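PDB 1E6Y: methyl-coenzyme M reductase subunit beta from Methanosarcina barkeri, which forms part of methyl-coenzyme M reductase I, which uses coenzyme F430 and coenzyme B to release methane from methyl-coenzyme M in the final step of methanogenesis. Local coordinates for residues E[75-80]-E[140-145]; E[86-91]-E[134-139]; E[97-102]-E[106-111]; E[197-202]-E[410-415]. All coordinates share one frame; numbering follows the deposited sequence.

Contact 1 of 4, residues E[75-80]-E[140-145]; sequences VGNADA and DMFGTD
M141 carries the apolar part of this surface contact, reaching across to A80 and N77. Its CG is anti to the backbone N (chi1 -178°), and the chain then runs straight to SD before bending at chi3 (-77°), which swings the methyl group over to A80: CE of M141 lies 3.6 Å from CB of A80. On the way SD of M141 passes 3.8 Å from CB of N77. Replacing M141 by an alanine is likely to leave the methyl of A80 and CB of N77 without their apolar partner and to open a gap between the two helix ends.

The amide–aromatic part is looser. ND2 of N77 meets the edge of the F142 ring, 4.0 Å from CZ of F142 and close to the ring plane, with the amide turned 82° to the ring. The same ND2 is hydrogen-bonded to the backbone O of D73, which helps fix the amide. M141 CG covers one face of the F142 ring near its rim, and F142 also stacks with Y72.

N77 precedes helix 78-89 at its N-cap position, while helix 125-141 ends beside it in a Schellman motif with G143, at positive phi, as the C-prime residue.

Contact 2 of 4, residues E[86-91]-E[134-139]; sequences KKLVQV and VTQTIM
L88 turns its CG beside the backbone N (chi1 -67°) and extends CD1 beyond it (chi2 168°), which sends this one methyl group to Q136 and T137. On the facing helix Q136 has CG anti to its N and bends sharply at chi2 (71°), so that CB and CG form a shoulder while the amide leads away. CD1 of L88 rests on that shoulder, 3.8 Å from CG of Q136, the two side chains crossing at about a right angle. The closest approach is to T137, whose OG1 lies 3.5 Å from CD1 of L88.

L88 CD1 only packs against this oxygen. T137 OG1 has its hydrogen bonds with N84 ND2 and the backbone O of A133, and the buried amide of Q136 is likewise satisfied, by D140 at NE2 and by an aromatic side chain of another protein chain at OE1.

The contact joins the last turn of helix 78-89 to the latter half of helix 125-141. Helix 149-157 packs against T135, I138 and M139, and G227 and F229 of the second beta subunit lie against L88 and Q136.

Contact 3 of 4, residues E[97-102]-E[106-111]; sequences TNVIKV and KSLLIQ
N98 and Q111 form the open end of an antiparallel beta hairpin, strands 98-102 and 107-111, which run at 166° to each other. Hydrogen-bonded pairs (N98–Q111, I100–L109, V102–S107) alternate with the non-hydrogen-bonded pairs V99–I110 and K101–L108. Near the turn K106 and S107 both face V102, a classic beta bulge.

Q111 can be followed outward. Its CB lies 3.4 Å from O of N98, the carbonyl that accepts the Q111 backbone N-H. CG of Q111 stays near that same oxygen, 3.6 Å from O of N98, after which the chain runs extended alongside N98, pointing the same way. CD of Q111 comes 4.0 Å from ND2 of N98. At the tip Q111 OE1 accepts from ND2 of N98 at 2.9 Å, nearly straight at 167°; the oxygen lies in the N98 amide plane. Q111 NE2 is bonded to S41 OG, so both ends of the amide are held. A leucine in place of Q111 would probably leave the N98 amide without its mate and free to turn, and S41 without its donor.

On the same face CD1 of I100 packs 4.0 Å from CD2 of L109. The opposite face looks to helix 78-89: V99 CG2 meets I110 CG2 at 4.3 Å, and K101 NZ makes a salt bridge with D79. Strand 107-111 continues the sheet to strand 41-45.

At the bulge the hydroxyl OG of S107 is buried with no hydrogen-bond partner in the model, while the backbone bond holds, V102 N donating to O of S107 at 2.9 Å.

Contact 4 of 4, residues E[197-202]-E[410-415]; sequences AAISNR and GLIGDV
Helix 193-199 ends in a Schellman motif, with N201 at positive phi, and just before that end A198 lies against G413 of helix 405-416. The two backbones come unusually near here, with CA of A198 4.6 Å from CA of G413. The A198 methyl fits onto the bare glycine backbone, its CB 3.8 Å from CA of G413; with no side chain on G413, this methyl can lie directly on the helix backbone, which is consistent with the short distance between the two CA atoms.

One bridging water lies beside this pair. It donates to O of A198 at 3.0 Å and to O of G413 at 3.2 Å, linking the helices through two backbone carbonyls without a direct bond. A198 O also accepts the backbone N-H of N201, one bond of the Schellman end. The other is R202 N to A197 O at 3.1 Å. A197 O takes a second donor, S200 OG, at 2.9 Å, its approach tilted 32° from the carbonyl plane.

Next to the glycine, I199 and I412 make the apolar part. I199 CG1 stands beside its backbone N (chi1 -67°), leading CD1 across to the branch methyl of I412, with I199 CD1 4.1 Å from I412 CG2.

R202 adds a salt bridge to E406, and N201 ND2 bonds to G417 O beyond the end of helix 405-416. I199 is also packed by L210 of helix 204-221 and F422 of helix 420-423, while L411 packs on S107, and V415 on S107 and L109, of strand 107-111.

From the N terminus, contact 1 opens at 75-80 and closes the longest of three nested loops at 140-145. Contact 2 is nested within it, a second joining of helices 78-89 and 125-141 about 11 Å away between centres. Innermost is contact 3, the short hairpin that the chain forms between those helices; a salt bridge ties its outer strand back to the start of helix 78-89, and T97 and V99 pack on the same helix at contact 2. Contact 4 follows in series, crossing none of these, and closes a span of 207 residues in the C-terminal domain. Its helix 405-416 packs on the hairpin, so the N-terminal and C-terminal parts of the subunit meet there.

Contact 1 of 4, residues E[75-80]-E[140-145]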
loop_
_atom_site.group_PDB
_atom_site.type_symbol
_atom_site.label_atom_id
_atom_site.label_comp_id
_atom_site.label_asym_id
_atom_site.label_seq_id
_atom_site.Cartn_x
_atom_site.Cartn_y
_atom_site.Cartn_z
ATOM N N VAL E 75 -6.599 -30.846 -20.647
ATOM C CA VAL E 75 -6.670 -30.520 -22.067
ATOM C C VAL E 75 -7.426 -31.586 -22.867
ATOM O O VAL E 75 -8.235 -31.259 -23.737
ATOM C CB VAL E 75 -5.247 -30.329 -22.652
ATOM C CG1 VAL E 75 -5.310 -30.123 -24.163
ATOM C CG2 VAL E 75 -4.575 -29.133 -21.990
ATOM N N GLY E 76 -7.212 -32.854 -22.523
ATOM C CA GLY E 76 -7.884 -33.939 -23.217
ATOM C C GLY E 76 -9.374 -34.013 -22.941
ATOM O O GLY E 76 -10.111 -34.697 -23.653
ATOM N N ASN E 77 -9.819 -33.305 -21.907
ATOM C CA ASN E 77 -11.230 -33.261 -21.541
ATOM C C ASN E 77 -11.788 -31.848 -21.694
ATOM O O ASN E 77 -12.816 -31.514 -21.105
ATOM C CB ASN E 77 -11.412 -33.737 -20.095
ATOM C CG ASN E 77 -11.220 -35.233 -19.944
ATOM O OD1 ASN E 77 -12.126 -36.014 -20.221
ATOM N ND2 ASN E 77 -10.030 -35.641 -19.523
ATOM N N ALA E 78 -11.147 -31.053 -22.547
ATOM C CA ALA E 78 -11.452 -29.628 -22.684
ATOM C C ALA E 78 -12.906 -29.341 -23.053
ATOM O O ALA E 78 -13.496 -28.378 -22.560
ATOM C CB ALA E 78 -10.524 -28.992 -23.708
ATOM N N ASP E 79 -13.473 -30.163 -23.932
ATOM C CA ASP E 79 -14.854 -29.977 -24.366
ATOM C C ASP E 79 -15.856 -30.230 -23.243
ATOM O O ASP E 79 -16.795 -29.456 -23.058
ATOM C CB ASP E 79 -15.167 -30.886 -25.555
ATOM C CG ASP E 79 -14.610 -30.348 -26.855
ATOM O OD1 ASP E 79 -14.901 -29.179 -27.195
ATOM O OD2 ASP E 79 -13.864 -31.087 -27.530
ATOM N N ALA E 80 -15.649 -31.315 -22.500
ATOM C CA ALA E 80 -16.506 -31.645 -21.365
ATOM C C ALA E 80 -16.360 -30.591 -20.266
ATOM O O ALA E 80 -17.345 -30.178 -19.651
ATOM C CB ALA E 80 -16.152 -33.024 -20.827
ATOM N N ASP E 140 -14.996 -32.188 -9.562
ATOM C CA ASP E 140 -15.989 -33.214 -9.870
ATOM C C ASP E 140 -15.497 -34.228 -10.898
ATOM O O ASP E 140 -15.616 -35.434 -10.694
ATOM C CB ASP E 140 -17.275 -32.561 -10.381
ATOM C CG ASP E 140 -18.067 -31.886 -9.279
ATOM O OD1 ASP E 140 -17.978 -32.321 -8.111
ATOM O OD2 ASP E 140 -18.794 -30.920 -9.585
ATOM N N MET E 141 -14.937 -33.728 -11.996
ATOM C CA MET E 141 -14.579 -34.564 -13.140
ATOM C C MET E 141 -13.510 -35.592 -12.795
ATOM O O MET E 141 -13.534 -36.718 -13.296
ATOM C CB MET E 141 -14.092 -33.689 -14.297
ATOM C CG MET E 141 -13.741 -34.458 -15.558
ATOM S SD MET E 141 -13.409 -33.354 -16.933
ATOM C CE MET E 141 -15.081 -32.875 -17.383
ATOM N N PHE E 142 -12.590 -35.209 -11.918
ATOM C CA PHE E 142 -11.440 -36.048 -11.616
ATOM C C PHE E 142 -11.487 -36.618 -10.202
ATOM O O PHE E 142 -10.530 -37.242 -9.745
ATOM C CB PHE E 142 -10.151 -35.259 -11.846
ATOM C CG PHE E 142 -9.978 -34.795 -13.267
ATOM C CD1 PHE E 142 -10.353 -33.507 -13.641
ATOM C CD2 PHE E 142 -9.505 -35.668 -14.246
ATOM C CE1 PHE E 142 -10.269 -33.095 -14.969
ATOM C CE2 PHE E 142 -9.416 -35.267 -15.576
ATOM C CZ PHE E 142 -9.799 -33.977 -15.940
ATOM N N GLY E 143 -12.624 -36.426 -9.533
ATOM C CA GLY E 143 -12.880 -37.080 -8.259
ATOM C C GLY E 143 -11.880 -36.752 -7.166
ATOM O O GLY E 143 -11.479 -37.628 -6.400
ATOM N N THR E 144 -11.521 -35.477 -7.063
ATOM C CA THR E 144 -10.497 -35.037 -6.125
ATOM C C THR E 144 -10.913 -35.288 -4.676
ATOM O O THR E 144 -12.023 -34.943 -4.273
ATOM C CB THR E 144 -10.202 -33.538 -6.313
ATOM O OG1 THR E 144 -9.930 -33.278 -7.697
ATOM C CG2 THR E 144 -9.003 -33.113 -5.479
ATOM N N ASP E 145 -10.038 -35.951 -3.920
ATOM C CA ASP E 145 -10.237 -36.137 -2.482
ATOM C C ASP E 145 -10.201 -34.778 -1.792
ATOM O O ASP E 145 -9.422 -33.903 -2.182
ATOM C CB ASP E 145 -9.138 -37.032 -1.898
ATOM C CG ASP E 145 -9.170 -38.443 -2.456
ATOM O OD1 ASP E 145 -10.272 -39.025 -2.564
ATOM O OD2 ASP E 145 -8.086 -38.980 -2.775
#

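Contact 2 of 4, residues E[86-91]-E[134-139]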
loop_
_atom_site.group_PDB
_atom_site.type_symbol
_atom_site.label_atom_id
_atom_site.label_comp_id
_atom_site.label_asym_id
_atom_site.label_seq_id
_atom_site.Cartn_x
_atom_site.Cartn_y
_atom_site.Cartn_z
ATOM N N LYS E 86 -19.741 -23.819 -18.518
ATOM C CA LYS E 86 -20.865 -23.010 -18.983
ATOM C C LYS E 86 -22.094 -23.182 -18.091
ATOM O O LYS E 86 -22.790 -22.210 -17.797
ATOM C CB LYS E 86 -21.228 -23.352 -20.433
ATOM C CG LYS E 86 -22.447 -22.589 -20.936
ATOM C CD LYS E 86 -22.594 -22.624 -22.444
ATOM C CE LYS E 86 -23.735 -21.712 -22.882
ATOM N NZ LYS E 86 -23.889 -21.654 -24.363
ATOM N N LYS E 87 -22.342 -24.411 -17.641
ATOM C CA LYS E 87 -23.474 -24.696 -16.760
ATOM C C LYS E 87 -23.357 -23.971 -15.420
ATOM O O LYS E 87 -24.360 -23.546 -14.846
ATOM C CB LYS E 87 -23.599 -26.202 -16.513
ATOM C CG LYS E 87 -24.098 -26.999 -17.711
ATOM C CD LYS E 87 -24.181 -28.482 -17.381
ATOM C CE LYS E 87 -24.483 -29.307 -18.622
ATOM N NZ LYS E 87 -24.470 -30.769 -18.333
ATOM N N LEU E 88 -22.127 -23.831 -14.933
ATOM C CA LEU E 88 -21.868 -23.185 -13.649
ATOM C C LEU E 88 -21.790 -21.665 -13.761
ATOM O O LEU E 88 -22.141 -20.949 -12.823
ATOM C CB LEU E 88 -20.568 -23.723 -13.047
ATOM C CG LEU E 88 -20.601 -25.190 -12.621
ATOM C CD1 LEU E 88 -19.199 -25.668 -12.314
ATOM C CD2 LEU E 88 -21.505 -25.352 -11.409
ATOM N N VAL E 89 -21.300 -21.179 -14.900
ATOM C CA VAL E 89 -21.173 -19.744 -15.137
ATOM C C VAL E 89 -22.514 -19.093 -15.481
ATOM O O VAL E 89 -22.784 -17.966 -15.060
ATOM C CB VAL E 89 -20.157 -19.453 -16.273
ATOM C CG1 VAL E 89 -20.152 -17.969 -16.618
ATOM C CG2 VAL E 89 -18.766 -19.888 -15.851
ATOM N N GLN E 90 -23.360 -19.811 -16.220
ATOM C CA GLN E 90 -24.643 -19.266 -16.667
ATOM C C GLN E 90 -25.584 -18.991 -15.496
ATOM O O GLN E 90 -25.432 -19.566 -14.418
ATOM C CB GLN E 90 -25.313 -20.219 -17.669
ATOM C CG GLN E 90 -25.920 -21.467 -17.051
ATOM C CD GLN E 90 -26.804 -22.227 -18.022
ATOM O OE1 GLN E 90 -26.711 -22.051 -19.239
ATOM N NE2 GLN E 90 -27.664 -23.083 -17.487
ATOM N N VAL E 91 -26.492 -18.040 -15.696
ATOM C CA VAL E 91 -27.464 -17.652 -14.682
ATOM C C VAL E 91 -28.865 -18.123 -15.067
ATOM O O VAL E 91 -29.581 -18.685 -14.241
ATOM C CB VAL E 91 -27.464 -16.111 -14.472
ATOM C CG1 VAL E 91 -28.660 -15.687 -13.637
ATOM C CG2 VAL E 91 -26.165 -15.658 -13.804
ATOM N N VAL E 134 -14.363 -23.392 -13.135
ATOM C CA VAL E 134 -13.281 -24.300 -13.512
ATOM C C VAL E 134 -12.838 -25.164 -12.328
ATOM O O VAL E 134 -12.698 -26.378 -12.462
ATOM C CB VAL E 134 -12.065 -23.516 -14.074
ATOM C CG1 VAL E 134 -10.909 -24.461 -14.366
ATOM C CG2 VAL E 134 -12.464 -22.780 -15.339
ATOM N N THR E 135 -12.712 -24.547 -11.153
ATOM C CA THR E 135 -12.310 -25.260 -9.939
ATOM C C THR E 135 -13.310 -26.362 -9.576
ATOM O O THR E 135 -12.917 -27.508 -9.344
ATOM C CB THR E 135 -12.164 -24.289 -8.741
ATOM O OG1 THR E 135 -11.177 -23.296 -9.047
ATOM C CG2 THR E 135 -11.736 -25.042 -7.488
ATOM N N GLN E 136 -14.599 -26.021 -9.568
ATOM C CA GLN E 136 -15.658 -26.986 -9.277
ATOM C C GLN E 136 -15.710 -28.109 -10.316
ATOM O O GLN E 136 -15.875 -29.281 -9.961
ATOM C CB GLN E 136 -17.016 -26.283 -9.213
ATOM C CG GLN E 136 -18.197 -27.223 -8.973
ATOM C CD GLN E 136 -18.229 -27.784 -7.560
ATOM O OE1 GLN E 136 -18.287 -27.033 -6.586
ATOM N NE2 GLN E 136 -18.239 -29.108 -7.445
ATOM N N THR E 137 -15.536 -27.748 -11.586
ATOM C CA THR E 137 -15.582 -28.716 -12.680
ATOM C C THR E 137 -14.464 -29.751 -12.577
ATOM O O THR E 137 -14.705 -30.948 -12.745
ATOM C CB THR E 137 -15.505 -28.006 -14.053
ATOM O OG1 THR E 137 -16.663 -27.181 -14.230
ATOM C CG2 THR E 137 -15.441 -29.028 -15.193
ATOM N N ILE E 138 -13.256 -29.294 -12.251
ATOM C CA ILE E 138 -12.112 -30.192 -12.106
ATOM C C ILE E 138 -12.263 -31.083 -10.873
ATOM O O ILE E 138 -11.992 -32.285 -10.929
ATOM C CB ILE E 138 -10.786 -29.398 -12.018
ATOM C CG1 ILE E 138 -10.522 -28.683 -13.346
ATOM C CG2 ILE E 138 -9.627 -30.332 -11.683
ATOM C CD1 ILE E 138 -9.269 -27.837 -13.352
ATOM N N MET E 139 -12.773 -30.506 -9.789
ATOM C CA MET E 139 -13.002 -31.249 -8.553
ATOM C C MET E 139 -13.931 -32.435 -8.807
ATOM O O MET E 139 -13.643 -33.559 -8.398
ATOM C CB MET E 139 -13.616 -30.330 -7.494
ATOM C CG MET E 139 -13.257 -30.695 -6.061
ATOM S SD MET E 139 -11.552 -30.283 -5.638
ATOM C CE MET E 139 -11.611 -28.485 -5.710
#

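Contact 3 of 4, residues E[97-102]-E[106-111]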
loop_
_atom_site.group_PDB
_atom_site.type_symbol
_atom_site.label_atom_id
_atom_site.label_comp_id
_atom_site.label_asym_id
_atom_site.label_seq_id
_atom_site.Cartn_x
_atom_site.Cartn_y
_atom_site.Cartn_z
ATOM N N THR E 97 -24.372 -16.310 -21.673
ATOM C CA THR E 97 -23.145 -17.004 -21.289
ATOM C C THR E 97 -22.518 -17.668 -22.511
ATOM O O THR E 97 -23.218 -18.243 -23.349
ATOM C CB THR E 97 -23.413 -18.090 -20.231
ATOM O OG1 THR E 97 -24.102 -17.512 -19.117
ATOM C CG2 THR E 97 -22.107 -18.703 -19.749
ATOM N N ASN E 98 -21.200 -17.552 -22.625
ATOM C CA ASN E 98 -20.479 -18.136 -23.746
ATOM C C ASN E 98 -19.140 -18.693 -23.286
ATOM O O ASN E 98 -18.308 -17.963 -22.748
ATOM C CB ASN E 98 -20.269 -17.082 -24.837
ATOM C CG ASN E 98 -19.750 -17.677 -26.131
ATOM O OD1 ASN E 98 -20.197 -18.740 -26.564
ATOM N ND2 ASN E 98 -18.794 -16.993 -26.756
ATOM N N VAL E 99 -18.981 -20.007 -23.412
ATOM C CA VAL E 99 -17.728 -20.666 -23.067
ATOM C C VAL E 99 -17.202 -21.444 -24.271
ATOM O O VAL E 99 -17.826 -22.405 -24.730
ATOM C CB VAL E 99 -17.903 -21.623 -21.866
ATOM C CG1 VAL E 99 -16.560 -22.235 -21.479
ATOM C CG2 VAL E 99 -18.501 -20.873 -20.686
ATOM N N ILE E 100 -16.062 -20.999 -24.788
ATOM C CA ILE E 100 -15.500 -21.533 -26.024
ATOM C C ILE E 100 -14.129 -22.148 -25.771
ATOM O O ILE E 100 -13.295 -21.572 -25.070
ATOM C CB ILE E 100 -15.357 -20.420 -27.098
ATOM C CG1 ILE E 100 -16.726 -19.814 -27.412
ATOM C CG2 ILE E 100 -14.743 -20.984 -28.370
ATOM C CD1 ILE E 100 -16.656 -18.600 -28.315
ATOM N N LYS E 101 -13.918 -23.332 -26.336
ATOM C CA LYS E 101 -12.609 -23.971 -26.349
ATOM C C LYS E 101 -11.742 -23.350 -27.446
ATOM O O LYS E 101 -12.175 -23.224 -28.592
ATOM C CB LYS E 101 -12.774 -25.474 -26.595
ATOM C CG LYS E 101 -11.478 -26.257 -26.562
ATOM C CD LYS E 101 -11.682 -27.691 -27.022
ATOM C CE LYS E 101 -11.954 -27.766 -28.514
ATOM N NZ LYS E 101 -12.006 -29.179 -28.975
ATOM N N VAL E 102 -10.538 -22.927 -27.076
ATOM C CA VAL E 102 -9.601 -22.317 -28.019
ATOM C C VAL E 102 -8.234 -23.013 -27.958
ATOM O O VAL E 102 -7.900 -23.648 -26.952
ATOM C CB VAL E 102 -9.470 -20.761 -27.768
ATOM C CG1 VAL E 102 -10.224 -20.350 -26.508
ATOM C CG2 VAL E 102 -8.011 -20.324 -27.672
ATOM N N LYS E 106 -6.260 -25.973 -25.218
ATOM C CA LYS E 106 -5.247 -25.466 -24.301
ATOM C C LYS E 106 -5.748 -24.300 -23.455
ATOM O O LYS E 106 -5.194 -24.020 -22.393
ATOM C CB LYS E 106 -3.992 -25.054 -25.071
ATOM C CG LYS E 106 -3.134 -26.228 -25.499
ATOM C CD LYS E 106 -1.930 -25.762 -26.296
ATOM C CE LYS E 106 -0.925 -26.886 -26.484
ATOM N NZ LYS E 106 -0.339 -27.325 -25.181
ATOM N N SER E 107 -6.833 -23.664 -23.893
ATOM C CA SER E 107 -7.423 -22.563 -23.138
ATOM C C SER E 107 -8.915 -22.397 -23.409
ATOM O O SER E 107 -9.449 -22.972 -24.360
ATOM C CB SER E 107 -6.691 -21.255 -23.450
ATOM O OG SER E 107 -6.883 -20.864 -24.796
ATOM N N LEU E 108 -9.590 -21.660 -22.529
ATOM C CA LEU E 108 -11.014 -21.366 -22.680
ATOM C C LEU E 108 -11.259 -19.863 -22.695
ATOM O O LEU E 108 -10.588 -19.111 -21.989
ATOM C CB LEU E 108 -11.823 -21.971 -21.525
ATOM C CG LEU E 108 -11.856 -23.485 -21.317
ATOM C CD1 LEU E 108 -12.647 -23.796 -20.052
ATOM C CD2 LEU E 108 -12.478 -24.175 -22.525
ATOM N N LEU E 109 -12.238 -19.439 -23.488
ATOM C CA LEU E 109 -12.880 -18.144 -23.301
ATOM C C LEU E 109 -14.108 -18.355 -22.423
ATOM O O LEU E 109 -14.962 -19.187 -22.734
ATOM C CB LEU E 109 -13.309 -17.557 -24.651
ATOM C CG LEU E 109 -14.198 -16.306 -24.637
ATOM C CD1 LEU E 109 -13.440 -15.116 -24.060
ATOM C CD2 LEU E 109 -14.669 -16.002 -26.053
ATOM N N ILE E 110 -14.146 -17.677 -21.282
ATOM C CA ILE E 110 -15.321 -17.717 -20.419
ATOM C C ILE E 110 -15.954 -16.340 -20.357
ATOM O O ILE E 110 -15.388 -15.410 -19.779
ATOM C CB ILE E 110 -14.970 -18.169 -18.981
ATOM C CG1 ILE E 110 -14.259 -19.524 -19.011
ATOM C CG2 ILE E 110 -16.245 -18.265 -18.137
ATOM C CD1 ILE E 110 -13.858 -20.026 -17.646
ATOM N N GLN E 111 -17.090 -16.193 -21.029
ATOM C CA GLN E 111 -17.861 -14.960 -20.970
ATOM C C GLN E 111 -19.069 -15.166 -20.068
ATOM O O GLN E 111 -19.954 -15.969 -20.375
ATOM C CB GLN E 111 -18.318 -14.546 -22.372
ATOM C CG GLN E 111 -17.202 -14.554 -23.400
ATOM C CD GLN E 111 -17.580 -13.838 -24.676
ATOM O OE1 GLN E 111 -18.247 -14.401 -25.542
ATOM N NE2 GLN E 111 -17.145 -12.590 -24.805
#

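Contact 4 of 4, residues E[197-202]-E[410-415]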
loop_
_atom_site.group_PDB
_atom_site.type_symbol
_atom_site.label_atom_id
_atom_site.label_comp_id
_atom_site.label_asym_id
_atom_site.label_seq_id
_atom_site.Cartn_x
_atom_site.Cartn_y
_atom_site.Cartn_z
ATOM N N ALA E 197 -2.866 -4.523 -28.925
ATOM C CA ALA E 197 -2.209 -4.901 -30.175
ATOM C C ALA E 197 -2.431 -6.374 -30.521
ATOM O O ALA E 197 -2.605 -6.719 -31.691
ATOM C CB ALA E 197 -0.719 -4.600 -30.095
ATOM N N ALA E 198 -2.411 -7.235 -29.503
ATOM C CA ALA E 198 -2.686 -8.660 -29.680
ATOM C C ALA E 198 -4.097 -8.877 -30.208
ATOM O O ALA E 198 -4.303 -9.602 -31.178
ATOM C CB ALA E 198 -2.512 -9.397 -28.359
ATOM N N ILE E 199 -5.063 -8.228 -29.566
ATOM C CA ILE E 199 -6.466 -8.334 -29.954
ATOM C C ILE E 199 -6.710 -7.813 -31.376
ATOM O O ILE E 199 -7.494 -8.395 -32.130
ATOM C CB ILE E 199 -7.367 -7.570 -28.953
ATOM C CG1 ILE E 199 -7.337 -8.275 -27.595
ATOM C CG2 ILE E 199 -8.793 -7.495 -29.473
ATOM C CD1 ILE E 199 -7.906 -7.451 -26.465
ATOM N N SER E 200 -5.961 -6.783 -31.762
ATOM C CA SER E 200 -6.100 -6.166 -33.080
ATOM C C SER E 200 -5.464 -6.996 -34.193
ATOM O O SER E 200 -5.563 -6.640 -35.369
ATOM C CB SER E 200 -5.478 -4.768 -33.077
ATOM O OG SER E 200 -4.070 -4.824 -33.253
ATOM N N ASN E 201 -4.790 -8.081 -33.817
ATOM C CA ASN E 201 -4.037 -8.910 -34.759
ATOM C C ASN E 201 -2.938 -8.106 -35.460
ATOM O O ASN E 201 -2.681 -8.279 -36.653
ATOM C CB ASN E 201 -4.988 -9.538 -35.783
ATOM C CG ASN E 201 -5.909 -10.576 -35.161
ATOM O OD1 ASN E 201 -5.632 -11.775 -35.217
ATOM N ND2 ASN E 201 -6.986 -10.115 -34.522
ATOM N N ARG E 202 -2.277 -7.251 -34.679
ATOM C CA ARG E 202 -1.204 -6.381 -35.127
ATOM C C ARG E 202 -1.646 -5.445 -36.255
ATOM O O ARG E 202 -0.843 -5.102 -37.119
ATOM C CB ARG E 202 0.036 -7.178 -35.524
ATOM C CG ARG E 202 0.624 -7.970 -34.350
ATOM C CD ARG E 202 1.651 -8.937 -34.919
ATOM N NE ARG E 202 3.023 -8.601 -34.520
ATOM C CZ ARG E 202 3.637 -9.325 -33.582
ATOM N NH1 ARG E 202 4.880 -9.063 -33.189
ATOM N NH2 ARG E 202 3.007 -10.359 -33.014
ATOM N N GLY E 410 0.040 -13.404 -25.194
ATOM C CA GLY E 410 -0.249 -14.522 -26.075
ATOM C C GLY E 410 -1.625 -15.122 -25.843
ATOM O O GLY E 410 -2.401 -15.289 -26.786
ATOM N N LEU E 411 -1.949 -15.382 -24.579
ATOM C CA LEU E 411 -3.250 -15.928 -24.200
ATOM C C LEU E 411 -4.387 -14.965 -24.549
ATOM O O LEU E 411 -5.426 -15.381 -25.066
ATOM C CB LEU E 411 -3.267 -16.234 -22.700
ATOM C CG LEU E 411 -4.518 -16.880 -22.097
ATOM C CD1 LEU E 411 -4.662 -18.310 -22.587
ATOM C CD2 LEU E 411 -4.418 -16.846 -20.584
ATOM N N ILE E 412 -4.169 -13.676 -24.292
ATOM C CA ILE E 412 -5.178 -12.650 -24.541
ATOM C C ILE E 412 -5.493 -12.533 -26.030
ATOM O O ILE E 412 -6.659 -12.454 -26.417
ATOM C CB ILE E 412 -4.716 -11.269 -23.992
ATOM C CG1 ILE E 412 -4.560 -11.340 -22.469
ATOM C CG2 ILE E 412 -5.715 -10.178 -24.368
ATOM C CD1 ILE E 412 -5.832 -11.721 -21.728
ATOM N N GLY E 413 -4.455 -12.571 -26.861
ATOM C CA GLY E 413 -4.654 -12.524 -28.298
ATOM C C GLY E 413 -5.369 -13.756 -28.819
ATOM O O GLY E 413 -6.289 -13.649 -29.627
ATOM N N ASP E 414 -4.986 -14.920 -28.298
ATOM C CA ASP E 414 -5.582 -16.192 -28.698
ATOM C C ASP E 414 -7.062 -16.269 -28.322
ATOM O O ASP E 414 -7.893 -16.707 -29.122
ATOM C CB ASP E 414 -4.833 -17.360 -28.041
ATOM C CG ASP E 414 -3.405 -17.512 -28.552
ATOM O OD1 ASP E 414 -3.122 -17.108 -29.703
ATOM O OD2 ASP E 414 -2.566 -18.049 -27.801
ATOM N N VAL E 415 -7.392 -15.768 -27.136
ATOM C CA VAL E 415 -8.731 -15.921 -26.583
ATOM C C VAL E 415 -9.685 -14.790 -26.976
ATOM O O VAL E 415 -10.874 -15.030 -27.175
ATOM C CB VAL E 415 -8.670 -16.055 -25.039
ATOM C CG1 VAL E 415 -10.063 -16.031 -24.443
ATOM C CG2 VAL E 415 -7.965 -17.351 -24.660
HETATM O O HOH W 1 -5.792 -11.937 -32.337
#